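Local coordinates for putative amino acid binding protein (Streptococcus mutans, PDB 4C0R), which binds glutathione, captured here as its oxidized disulfide, and probably delivers it to the cystine ABC importer TcyBC for uptake into the cell, at residues 83-88 and 232-237; 33-38 and 209-214; 90-95 and 181-186; 151-156 and 174-179. All coordinates share one frame; numbering follows the deposited sequence.

How the interactions relate
Interactions 1 and 2 share one side of the chain's centre; interactions 3 and 4 share a side, which for 4 is opposite to both 1 and 2, consistent with the two lobes of a family 3 solute-binding protein. Strand 81-96 joins the halves: it supplies 83-88 to interaction 1 and, directly onward, 90-95 to interaction 3, whose centre is about 20 Å away. Interactions 1 and 2 touch through L211, which packs on S83, N84 and T86; interactions 3 and 4 touch where L179 and V152 meet V94 and V95. Along the chain, interactions 1 and 2 alternate their segments, and both enclose interaction 3, which encloses interaction 4. Segments 209-214 and 232-237 thus return to the lobe holding 33-38 and 83-88.

Interaction 1. Residues 83-88 and 232-237; sequences SNPTAS and YLPDKK
P234 lays its ring against P85 and the backbone that follows. Starting at the root of the P234 side chain, CB lies 3.7 Å from CG of P85, so the two pyrrolidine rings meet through their outer carbons. The next atom, CG of P234, reaches deepest: it sits 3.6 Å from CB of P85. The same P234 CG presses to 3.4 Å from the carbonyl O of P85. CD of P234, which closes the ring onto the backbone, lies 3.7 Å from O of T86. Y191 and M239 also touch both prolines and help bury the pair. Segment 83-88 belongs to the long, broken strand 81-96, which in this two-lobed binding-protein fold passes from one half to the other; the chain after helix 219-228 comes back across it here. One backbone bond links the two segments, S88 N giving its hydrogen to Y232 O at 2.8 Å with an angle of 162° at the hydrogen. That oxygen also faces CA of A87 at 3.3 Å, a CA-H...O contact. The CB of L233 points away from the strand, its side chain packing on L220 and S224 of helix 219-228, but with CG anti to the carbonyl carbon (chi1 -59°) its CD2 lies 3.8 Å from O of T86, an oxygen hydrogen-bonded to Y27 OH. Y232 touches the strand through its CB, near S88 O.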
loop_
_atom_site.group_PDB
_atom_site.type_symbol
_atom_site.label_atom_id
_atom_site.label_comp_id
_atom_site.label_asym_id
_atom_site.label_seq_id
_atom_site.Cartn_x
_atom_site.Cartn_y
_atom_site.Cartn_z
ATOM N N SER A 83 -7.803 9.763 5.473
ATOM C CA SER A 83 -8.375 9.280 6.712
ATOM C C SER A 83 -7.305 9.237 7.814
ATOM O O SER A 83 -6.132 9.498 7.565
ATOM C CB SER A 83 -8.913 7.868 6.529
ATOM O OG SER A 83 -7.868 6.944 6.363
ATOM N N ASN A 84 -7.733 8.871 9.015
ATOM C CA ASN A 84 -6.784 8.486 10.026
ATOM C C ASN A 84 -6.124 7.194 9.548
ATOM O O ASN A 84 -6.649 6.467 8.686
ATOM C CB ASN A 84 -7.500 8.334 11.345
ATOM C CG ASN A 84 -7.954 9.699 11.884
ATOM O OD1 ASN A 84 -7.323 10.739 11.603
ATOM N ND2 ASN A 84 -9.046 9.696 12.597
ATOM N N PRO A 85 -4.921 6.949 10.040
ATOM C CA PRO A 85 -4.186 5.807 9.516
ATOM C C PRO A 85 -4.867 4.501 9.908
ATOM O O PRO A 85 -5.524 4.421 10.962
ATOM C CB PRO A 85 -2.800 5.926 10.195
ATOM C CG PRO A 85 -3.075 6.692 11.404
ATOM C CD PRO A 85 -4.188 7.664 11.100
ATOM N N THR A 86 -4.699 3.500 9.055
ATOM C CA THR A 86 -5.283 2.184 9.323
ATOM C C THR A 86 -4.268 1.074 9.612
ATOM O O THR A 86 -4.613 0.030 10.178
ATOM C CB THR A 86 -6.154 1.754 8.156
ATOM O OG1 THR A 86 -5.310 1.557 7.032
ATOM C CG2 THR A 86 -7.253 2.767 7.877
ATOM N N ALA A 87 -3.005 1.267 9.297
ATOM C CA ALA A 87 -1.989 0.260 9.541
ATOM C C ALA A 87 -0.636 0.919 9.446
ATOM O O ALA A 87 -0.504 2.001 8.873
ATOM C CB ALA A 87 -2.073 -0.865 8.498
ATOM N N SER A 88 0.358 0.268 10.029
ATOM C CA SER A 88 1.749 0.644 9.973
ATOM C C SER A 88 2.526 -0.439 9.252
ATOM O O SER A 88 2.476 -1.620 9.636
ATOM C CB SER A 88 2.281 0.910 11.390
ATOM O OG SER A 88 3.592 1.466 11.301
ATOM N N TYR A 232 -0.738 -4.823 13.361
ATOM C CA TYR A 232 0.036 -3.773 12.732
ATOM C C TYR A 232 -0.723 -2.454 12.736
ATOM O O TYR A 232 -0.666 -1.704 11.773
ATOM C CB TYR A 232 0.396 -4.166 11.299
ATOM C CG TYR A 232 1.068 -5.531 11.178
ATOM C CD1 TYR A 232 2.196 -5.836 11.912
ATOM C CD2 TYR A 232 0.536 -6.504 10.379
ATOM C CE1 TYR A 232 2.808 -7.113 11.773
ATOM C CE2 TYR A 232 1.132 -7.743 10.237
ATOM C CZ TYR A 232 2.252 -8.032 10.939
ATOM O OH TYR A 232 2.791 -9.319 10.766
ATOM N N LEU A 233 -1.395 -2.134 13.808
ATOM C CA LEU A 233 -2.147 -0.886 13.863
ATOM C C LEU A 233 -1.253 0.308 14.121
ATOM O O LEU A 233 -0.150 0.209 14.708
ATOM C CB LEU A 233 -3.226 -0.927 14.930
ATOM C CG LEU A 233 -4.273 -2.052 14.755
ATOM C CD1 LEU A 233 -5.332 -1.871 15.826
ATOM C CD2 LEU A 233 -4.898 -2.047 13.395
ATOM N N PRO A 234 -1.733 1.464 13.726
ATOM C CA PRO A 234 -1.039 2.688 14.071
ATOM C C PRO A 234 -1.043 2.904 15.603
ATOM O O PRO A 234 -1.822 2.303 16.344
ATOM C CB PRO A 234 -1.877 3.784 13.391
ATOM C CG PRO A 234 -2.737 3.057 12.375
ATOM C CD PRO A 234 -3.015 1.720 13.039
ATOM N N ASP A 235 -0.188 3.805 16.056
ATOM C CA ASP A 235 -0.187 4.164 17.466
ATOM C C ASP A 235 -1.499 4.843 17.858
ATOM O O ASP A 235 -2.056 5.633 17.115
ATOM C CB ASP A 235 0.982 5.128 17.749
ATOM C CG ASP A 235 2.337 4.531 17.500
ATOM O OD1 ASP A 235 2.482 3.292 17.396
ATOM O OD2 ASP A 235 3.306 5.337 17.462
ATOM N N LYS A 236 -1.985 4.514 19.068
ATOM C CA LYS A 236 -3.193 5.068 19.622
ATOM C C LYS A 236 -3.295 6.594 19.488
ATOM O O LYS A 236 -4.314 7.132 19.054
ATOM C CB LYS A 236 -3.266 4.648 21.125
ATOM N N LYS A 237 -2.226 7.315 19.809
ATOM C CA LYS A 237 -2.331 8.760 19.793
ATOM C C LYS A 237 -2.495 9.299 18.379
ATOM O O LYS A 237 -2.973 10.418 18.168
ATOM C CB LYS A 237 -1.124 9.387 20.456
ATOM C CG LYS A 237 0.168 9.073 19.785
ATOM C CD LYS A 237 1.270 9.913 20.382
ATOM C CE LYS A 237 2.609 9.348 20.067
ATOM N NZ LYS A 237 3.625 10.000 20.965
#

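Interaction 2. Residues 33-38 and 209-214; sequences KEVFKA and KRLKKL
R210 opens the contact by sliding its CB past V35, whose CG1 lies 3.8 Å away. Beyond CB the arginine chain bends twice, at chi2 (-75°) and again at chi3 (-65°), and this folded course turns the guanidinium onto the carbonyls near the C-terminal end of helix 27-36. NE of R210 donates to O of V35 at 2.9 Å, this oxygen standing 23° out of the guanidinium plane. NH2 of R210 donates to O of E34 at 2.8 Å, almost exactly in that plane. Two bonds from one group fix its rotation, and its positive charge probably suits a helix end where carbonyls point outward. CB of A38 lies over the centre of one guanidinium face, 3.3 Å from CZ of R210. A water extends the grip: it accepts from NH2 of R210 at 2.7 Å and donates to OE2 of E34, coupling two opposite charges that do not touch directly. The pairing joins helix 27-36 to helix 201-216, two helices of the same half of this family 3 solute-binding protein. Next along the second helix, L211 brings its CD2 to 4.1 Å from CG2 of V35, and it also packs on S83 and T86 of strand 81-96. One turn on, L214 places CD1 3.9 Å from CG of E34, and the same methyl touches CG2 of V35, the valine and leucine side chains crossing at about a right angle.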
loop_
_atom_site.group_PDB
_atom_site.type_symbol
_atom_site.label_atom_id
_atom_site.label_comp_id
_atom_site.label_asym_id
_atom_site.label_seq_id
_atom_site.Cartn_x
_atom_site.Cartn_y
_atom_site.Cartn_z
ATOM N N LYS A 33 -15.437 -2.359 4.331
ATOM C CA LYS A 33 -16.726 -3.025 4.514
ATOM C C LYS A 33 -17.179 -2.914 5.960
ATOM O O LYS A 33 -18.351 -2.679 6.229
ATOM C CB LYS A 33 -16.681 -4.469 4.058
ATOM C CG LYS A 33 -16.758 -4.567 2.514
ATOM C CD LYS A 33 -16.725 -5.971 1.969
ATOM C CE LYS A 33 -16.750 -5.949 0.463
ATOM N NZ LYS A 33 -17.044 -7.319 -0.045
ATOM N N GLU A 34 -16.274 -3.113 6.891
ATOM C CA GLU A 34 -16.658 -3.008 8.306
ATOM C C GLU A 34 -17.047 -1.579 8.679
ATOM O O GLU A 34 -18.054 -1.379 9.358
ATOM C CB GLU A 34 -15.531 -3.515 9.192
ATOM C CG GLU A 34 -15.909 -3.679 10.659
ATOM C CD GLU A 34 -16.810 -4.880 10.921
ATOM O OE1 GLU A 34 -16.736 -5.864 10.147
ATOM O OE2 GLU A 34 -17.577 -4.792 11.885
ATOM N N VAL A 35 -16.306 -0.605 8.200
ATOM C CA VAL A 35 -16.681 0.800 8.400
ATOM C C VAL A 35 -18.116 1.073 7.931
ATOM O O VAL A 35 -18.916 1.718 8.610
ATOM C CB VAL A 35 -15.685 1.726 7.677
ATOM C CG1 VAL A 35 -16.230 3.124 7.492
ATOM C CG2 VAL A 35 -14.342 1.700 8.427
ATOM N N PHE A 36 -18.401 0.659 6.727
ATOM C CA PHE A 36 -19.659 0.995 6.094
ATOM C C PHE A 36 -20.862 0.116 6.516
ATOM O O PHE A 36 -22.005 0.453 6.162
ATOM C CB PHE A 36 -19.457 1.098 4.584
ATOM C CG PHE A 36 -18.736 2.340 4.180
ATOM C CD1 PHE A 36 -19.366 3.566 4.208
ATOM C CD2 PHE A 36 -17.373 2.298 3.877
ATOM C CE1 PHE A 36 -18.676 4.732 3.869
ATOM C CE2 PHE A 36 -16.671 3.459 3.554
ATOM C CZ PHE A 36 -17.313 4.689 3.566
ATOM N N LYS A 37 -20.622 -0.939 7.282
ATOM C CA LYS A 37 -21.729 -1.741 7.834
ATOM C C LYS A 37 -22.673 -0.879 8.626
ATOM O O LYS A 37 -23.909 -1.160 8.668
ATOM C CB LYS A 37 -21.213 -2.805 8.798
ATOM C CG LYS A 37 -21.042 -4.157 8.294
ATOM C CD LYS A 37 -20.739 -5.084 9.529
ATOM N N ALA A 38 -22.170 0.151 9.316
ATOM C CA ALA A 38 -22.979 0.910 10.246
ATOM C C ALA A 38 -23.552 2.167 9.617
ATOM O O ALA A 38 -23.790 3.118 10.322
ATOM C CB ALA A 38 -22.167 1.274 11.473
ATOM N N LYS A 209 -14.706 8.578 12.211
ATOM C CA LYS A 209 -15.459 8.259 13.397
ATOM C C LYS A 209 -15.527 6.728 13.573
ATOM O O LYS A 209 -15.337 6.179 14.691
ATOM C CB LYS A 209 -16.850 8.855 13.313
ATOM N N ARG A 210 -15.791 6.035 12.467
ATOM C CA ARG A 210 -15.842 4.566 12.508
ATOM C C ARG A 210 -14.475 3.951 12.857
ATOM O O ARG A 210 -14.399 2.965 13.590
ATOM C CB ARG A 210 -16.374 4.026 11.195
ATOM C CG ARG A 210 -17.872 4.362 10.960
ATOM C CD ARG A 210 -18.788 3.518 11.784
ATOM N NE ARG A 210 -18.722 2.129 11.428
ATOM C CZ ARG A 210 -18.977 1.113 12.214
ATOM N NH1 ARG A 210 -19.422 1.338 13.465
ATOM N NH2 ARG A 210 -18.810 -0.121 11.784
ATOM N N LEU A 211 -13.394 4.447 12.254
ATOM C CA LEU A 211 -12.093 3.887 12.528
ATOM C C LEU A 211 -11.755 4.030 14.006
ATOM O O LEU A 211 -11.168 3.113 14.584
ATOM C CB LEU A 211 -10.995 4.528 11.687
ATOM C CG LEU A 211 -11.029 4.221 10.200
ATOM C CD1 LEU A 211 -10.027 5.086 9.393
ATOM C CD2 LEU A 211 -10.701 2.797 10.002
ATOM N N LYS A 212 -12.170 5.132 14.622
ATOM C CA LYS A 212 -11.839 5.342 16.060
ATOM C C LYS A 212 -12.626 4.333 16.842
ATOM O O LYS A 212 -12.103 3.687 17.746
ATOM C CB LYS A 212 -12.177 6.745 16.496
ATOM C CG LYS A 212 -11.940 6.944 18.010
ATOM N N LYS A 213 -13.879 4.127 16.481
ATOM C CA LYS A 213 -14.721 3.173 17.190
ATOM C C LYS A 213 -14.183 1.743 17.059
ATOM O O LYS A 213 -14.099 0.992 18.039
ATOM C CB LYS A 213 -16.173 3.283 16.734
ATOM C CG LYS A 213 -17.097 2.294 17.360
ATOM C CD LYS A 213 -18.518 2.527 16.917
ATOM C CE LYS A 213 -19.501 1.549 17.603
ATOM N NZ LYS A 213 -20.886 1.729 17.060
ATOM N N LEU A 214 -13.782 1.384 15.834
ATOM C CA LEU A 214 -13.307 0.051 15.543
ATOM C C LEU A 214 -11.930 -0.200 16.150
ATOM O O LEU A 214 -11.588 -1.345 16.483
ATOM C CB LEU A 214 -13.325 -0.214 14.050
ATOM C CG LEU A 214 -14.708 -0.185 13.387
ATOM C CD1 LEU A 214 -14.462 -0.300 11.892
ATOM C CD2 LEU A 214 -15.639 -1.254 13.908
HETATM O O HOH W 1 -19.210 -2.491 13.086
#

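Interaction 3. Residues 90-95 and 181-186; sequences PLVLVV and VIDLPS
Strands 91-95 and 181-183 run antiparallel at 148°, with L93 and I182 forming a hydrogen-bonded pair flanked by the non-hydrogen-bonded pairs V92-D183 and V94-V181. Here 179-183 is added to strand 81-96, whose backbone also bonds to strand 160-163 through V92 and V94, so that 81-96 is an inner strand of the mixed sheet in this half of the binding-protein fold. L93 N donates to I182 O at 2.8 Å, in the carbonyl plane, and I182 N answers to L93 O at 2.9 Å. Past the end of strand 179-183 one more bond follows, L184 N donating to L91 O at 3.1 Å. On the face of V92, V94 and V181, the CG2 of V92 lies 4.0 Å from CB of V181; helix 164-173 packs over this side, V92 meeting A167 and V181 meeting I171. D183 shares that face and holds a salt bridge with K164. On the other face, L93 and I182 touch through their CB atoms. There CD1 of I182 reaches CG2 of V95 at 3.9 Å. L184, with CG anti to the carbonyl carbon (chi1 -67°), brings CD2 to 4.2 Å from CD2 of L93, beside I161. L91 O has a second partner besides the L184 amide: a water donates to it at 2.9 Å and gives its other hydrogen to OD1 of D183, 2.8 Å away.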
loop_
_atom_site.group_PDB
_atom_site.type_symbol
_atom_site.label_atom_id
_atom_site.label_comp_id
_atom_site.label_asym_id
_atom_site.label_seq_id
_atom_site.Cartn_x
_atom_site.Cartn_y
_atom_site.Cartn_z
ATOM N N PRO A 90 6.265 -0.931 7.491
ATOM C CA PRO A 90 7.538 -0.366 7.118
ATOM C C PRO A 90 8.152 -1.004 5.893
ATOM O O PRO A 90 7.749 -2.070 5.458
ATOM C CB PRO A 90 8.409 -0.634 8.359
ATOM C CG PRO A 90 7.904 -1.853 8.901
ATOM C CD PRO A 90 6.370 -1.812 8.662
ATOM N N LEU A 91 9.134 -0.316 5.306
ATOM C CA LEU A 91 9.738 -0.805 4.101
ATOM C C LEU A 91 10.805 -1.833 4.348
ATOM O O LEU A 91 11.531 -1.804 5.367
ATOM C CB LEU A 91 10.383 0.324 3.282
ATOM C CG LEU A 91 9.407 1.288 2.683
ATOM C CD1 LEU A 91 10.214 2.419 2.029
ATOM C CD2 LEU A 91 8.553 0.584 1.674
ATOM N N VAL A 92 10.940 -2.703 3.370
ATOM C CA VAL A 92 12.050 -3.664 3.301
ATOM C C VAL A 92 12.680 -3.694 1.891
ATOM O O VAL A 92 12.094 -3.276 0.899
ATOM C CB VAL A 92 11.648 -5.095 3.664
ATOM C CG1 VAL A 92 11.179 -5.152 5.051
ATOM C CG2 VAL A 92 10.566 -5.648 2.668
ATOM N N LEU A 93 13.913 -4.181 1.854
ATOM C CA LEU A 93 14.630 -4.495 0.684
ATOM C C LEU A 93 14.513 -6.006 0.501
ATOM O O LEU A 93 14.866 -6.771 1.386
ATOM C CB LEU A 93 16.088 -4.104 0.973
ATOM C CG LEU A 93 17.215 -4.103 0.004
ATOM C CD1 LEU A 93 16.848 -3.499 -1.342
ATOM C CD2 LEU A 93 18.353 -3.320 0.668
ATOM N N VAL A 94 13.993 -6.441 -0.631
ATOM C CA VAL A 94 13.881 -7.829 -0.983
ATOM C C VAL A 94 15.044 -8.170 -1.925
ATOM O O VAL A 94 15.201 -7.551 -2.963
ATOM C CB VAL A 94 12.581 -8.116 -1.745
ATOM C CG1 VAL A 94 12.473 -9.588 -2.093
ATOM C CG2 VAL A 94 11.374 -7.641 -0.908
ATOM N N VAL A 95 15.839 -9.145 -1.524
ATOM C CA VAL A 95 17.023 -9.569 -2.258
ATOM C C VAL A 95 17.175 -11.065 -2.108
ATOM O O VAL A 95 16.616 -11.675 -1.196
ATOM C CB VAL A 95 18.337 -8.921 -1.693
ATOM C CG1 VAL A 95 18.335 -7.377 -1.879
ATOM C CG2 VAL A 95 18.536 -9.319 -0.243
ATOM N N VAL A 181 14.172 -10.650 3.255
ATOM C CA VAL A 181 13.867 -9.266 3.435
ATOM C C VAL A 181 14.816 -8.640 4.454
ATOM O O VAL A 181 15.247 -9.279 5.422
ATOM C CB VAL A 181 12.360 -8.996 3.792
ATOM C CG1 VAL A 181 11.419 -9.752 2.850
ATOM C CG2 VAL A 181 12.047 -9.243 5.208
ATOM N N ILE A 182 15.200 -7.404 4.153
ATOM C CA ILE A 182 16.040 -6.584 4.987
ATOM C C ILE A 182 15.253 -5.346 5.386
ATOM O O ILE A 182 14.821 -4.581 4.523
ATOM C CB ILE A 182 17.342 -6.149 4.237
ATOM C CG1 ILE A 182 18.161 -7.395 3.863
ATOM C CG2 ILE A 182 18.163 -5.134 5.070
ATOM C CD1 ILE A 182 19.261 -7.068 2.853
ATOM N N ASP A 183 15.145 -5.076 6.685
ATOM C CA ASP A 183 14.458 -3.870 7.154
ATOM C C ASP A 183 15.231 -2.630 6.804
ATOM O O ASP A 183 16.455 -2.570 6.970
ATOM C CB ASP A 183 14.236 -3.883 8.691
ATOM C CG ASP A 183 13.346 -4.987 9.134
ATOM O OD1 ASP A 183 12.271 -5.235 8.542
ATOM O OD2 ASP A 183 13.727 -5.649 10.118
ATOM N N LEU A 184 14.507 -1.615 6.348
ATOM C CA LEU A 184 15.044 -0.323 5.969
ATOM C C LEU A 184 14.640 0.761 6.959
ATOM O O LEU A 184 13.659 0.645 7.647
ATOM C CB LEU A 184 14.518 0.106 4.583
ATOM C CG LEU A 184 15.025 -0.753 3.435
ATOM C CD1 LEU A 184 14.327 -0.359 2.147
ATOM C CD2 LEU A 184 16.526 -0.619 3.265
ATOM N N PRO A 185 15.413 1.835 6.990
ATOM C CA PRO A 185 15.004 2.978 7.826
ATOM C C PRO A 185 13.646 3.543 7.413
ATOM O O PRO A 185 13.258 3.416 6.253
ATOM C CB PRO A 185 16.136 3.990 7.609
ATOM C CG PRO A 185 17.282 3.202 7.065
ATOM C CD PRO A 185 16.698 2.052 6.306
ATOM N N SER A 186 12.901 4.134 8.353
ATOM C CA SER A 186 11.643 4.837 8.010
ATOM C C SER A 186 11.833 6.327 8.290
ATOM O O SER A 186 12.151 6.683 9.437
ATOM C CB SER A 186 10.454 4.352 8.891
ATOM O OG SER A 186 9.989 3.023 8.582
HETATM O O HOH W 2 11.064 -2.776 8.006
HETATM O O HOH W 3 10.134 2.236 6.252
#

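Interaction 4. Residues 151-156 and 174-179; sequences NVSDGK and QGLDNL
S153 carries its OG opposite the backbone N (chi1 -174°), and N178 turns CG in between its own N and carbonyl carbon (chi1 74°), a pair of torsions that bring serine and amide together. The serine ends helix 145-153 just before a Schellman motif at G155, and the asparagine sits inside a type I beta turn, L176 to L179, that leads from a second Schellman motif at G175 into strand 179-183. The contact thus ties a helix C-terminus to the loop feeding a strand. N178 grips S153 twice. OG of S153 donates to OD1 of N178 at a short 2.5 Å, and ND2 of N178 donates to O of S153 at 3.1 Å. The second bond arrives in the carbonyl plane on a lone pair, with an angle of 148° at the hydrogen. Together the two bonds restrain the turn of the amide. L179 adds apolar packing on the helix: its CD2 lies 3.8 Å from CG1 of V152 and 3.7 Å from CA of S153. V94 also touches L179, and P96 touches V152. L176 adds a looser contact, its CD2 standing 4.2 Å from OG of S153.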
loop_
_atom_site.group_PDB
_atom_site.type_symbol
_atom_site.label_atom_id
_atom_site.label_comp_id
_atom_site.label_asym_id
_atom_site.label_seq_id
_atom_site.Cartn_x
_atom_site.Cartn_y
_atom_site.Cartn_z
ATOM N N ASN A 151 10.602 -11.922 -10.231
ATOM C CA ASN A 151 11.715 -11.554 -11.127
ATOM C C ASN A 151 13.039 -11.408 -10.359
ATOM O O ASN A 151 14.120 -11.680 -10.892
ATOM C CB ASN A 151 11.473 -10.232 -11.818
ATOM C CG ASN A 151 10.584 -10.363 -13.039
ATOM O OD1 ASN A 151 10.346 -11.467 -13.553
ATOM N ND2 ASN A 151 10.092 -9.234 -13.514
ATOM N N VAL A 152 12.966 -10.969 -9.113
ATOM C CA VAL A 152 14.198 -10.900 -8.307
ATOM C C VAL A 152 14.640 -12.346 -7.987
ATOM O O VAL A 152 15.835 -12.682 -8.126
ATOM C CB VAL A 152 13.979 -10.064 -6.996
ATOM C CG1 VAL A 152 15.217 -10.121 -6.056
ATOM C CG2 VAL A 152 13.679 -8.630 -7.329
ATOM N N SER A 153 13.707 -13.194 -7.588
ATOM C CA SER A 153 14.000 -14.600 -7.297
ATOM C C SER A 153 14.680 -15.232 -8.515
ATOM O O SER A 153 15.632 -16.007 -8.381
ATOM C CB SER A 153 12.709 -15.338 -6.955
ATOM O OG SER A 153 12.942 -16.660 -6.546
ATOM N N ASP A 154 14.212 -14.894 -9.709
ATOM C CA ASP A 154 14.728 -15.506 -10.949
ATOM C C ASP A 154 15.996 -14.867 -11.463
ATOM O O ASP A 154 16.530 -15.286 -12.496
ATOM C CB ASP A 154 13.671 -15.407 -12.061
ATOM C CG ASP A 154 12.485 -16.285 -11.815
ATOM O OD1 ASP A 154 12.590 -17.270 -11.060
ATOM O OD2 ASP A 154 11.405 -15.988 -12.376
ATOM N N GLY A 155 16.450 -13.800 -10.806
ATOM C CA GLY A 155 17.626 -13.085 -11.233
ATOM C C GLY A 155 17.503 -12.074 -12.336
ATOM O O GLY A 155 18.493 -11.587 -12.851
ATOM N N LYS A 156 16.286 -11.700 -12.710
ATOM C CA LYS A 156 16.128 -10.749 -13.762
ATOM C C LYS A 156 16.436 -9.334 -13.344
ATOM O O LYS A 156 16.780 -8.466 -14.163
ATOM C CB LYS A 156 14.682 -10.784 -14.291
ATOM C CG LYS A 156 14.346 -12.075 -14.964
ATOM C CD LYS A 156 13.037 -11.920 -15.715
ATOM N N GLN A 174 4.069 -17.720 -2.187
ATOM C CA GLN A 174 4.574 -18.185 -3.491
ATOM C C GLN A 174 5.816 -19.069 -3.364
ATOM O O GLN A 174 6.386 -19.504 -4.380
ATOM C CB GLN A 174 4.894 -17.026 -4.417
ATOM C CG GLN A 174 3.713 -16.095 -4.698
ATOM C CD GLN A 174 2.568 -16.806 -5.331
ATOM O OE1 GLN A 174 2.739 -17.500 -6.344
ATOM N NE2 GLN A 174 1.368 -16.658 -4.747
ATOM N N GLY A 175 6.238 -19.335 -2.141
ATOM C CA GLY A 175 7.323 -20.276 -1.901
ATOM C C GLY A 175 8.649 -19.833 -2.511
ATOM O O GLY A 175 9.430 -20.654 -2.977
ATOM N N LEU A 176 8.900 -18.529 -2.488
ATOM C CA LEU A 176 10.134 -17.971 -3.021
ATOM C C LEU A 176 11.248 -18.061 -1.984
ATOM O O LEU A 176 11.693 -17.036 -1.410
ATOM C CB LEU A 176 9.887 -16.545 -3.447
ATOM C CG LEU A 176 8.694 -16.413 -4.416
ATOM C CD1 LEU A 176 8.487 -14.979 -4.784
ATOM C CD2 LEU A 176 8.887 -17.254 -5.679
ATOM N N ASP A 177 11.731 -19.295 -1.765
ATOM C CA ASP A 177 12.591 -19.593 -0.628
ATOM C C ASP A 177 14.027 -19.157 -0.822
ATOM O O ASP A 177 14.849 -19.336 0.060
ATOM C CB ASP A 177 12.607 -21.103 -0.336
ATOM C CG ASP A 177 12.595 -21.937 -1.575
ATOM O OD1 ASP A 177 13.557 -21.881 -2.389
ATOM O OD2 ASP A 177 11.627 -22.723 -1.732
ATOM N N ASN A 178 14.333 -18.572 -1.960
ATOM C CA ASN A 178 15.682 -18.056 -2.147
ATOM C C ASN A 178 15.758 -16.551 -1.889
ATOM O O ASN A 178 16.768 -15.930 -2.197
ATOM C CB ASN A 178 16.165 -18.365 -3.545
ATOM C CG ASN A 178 15.526 -17.501 -4.575
ATOM O OD1 ASN A 178 14.311 -17.214 -4.510
ATOM N ND2 ASN A 178 16.321 -17.041 -5.509
ATOM N N LEU A 179 14.664 -15.972 -1.379
ATOM C CA LEU A 179 14.632 -14.531 -1.102
ATOM C C LEU A 179 14.592 -14.269 0.375
ATOM O O LEU A 179 14.094 -15.092 1.169
ATOM C CB LEU A 179 13.400 -13.855 -1.747
ATOM C CG LEU A 179 13.321 -13.861 -3.281
ATOM C CD1 LEU A 179 12.052 -13.167 -3.763
ATOM C CD2 LEU A 179 14.570 -13.213 -3.861
#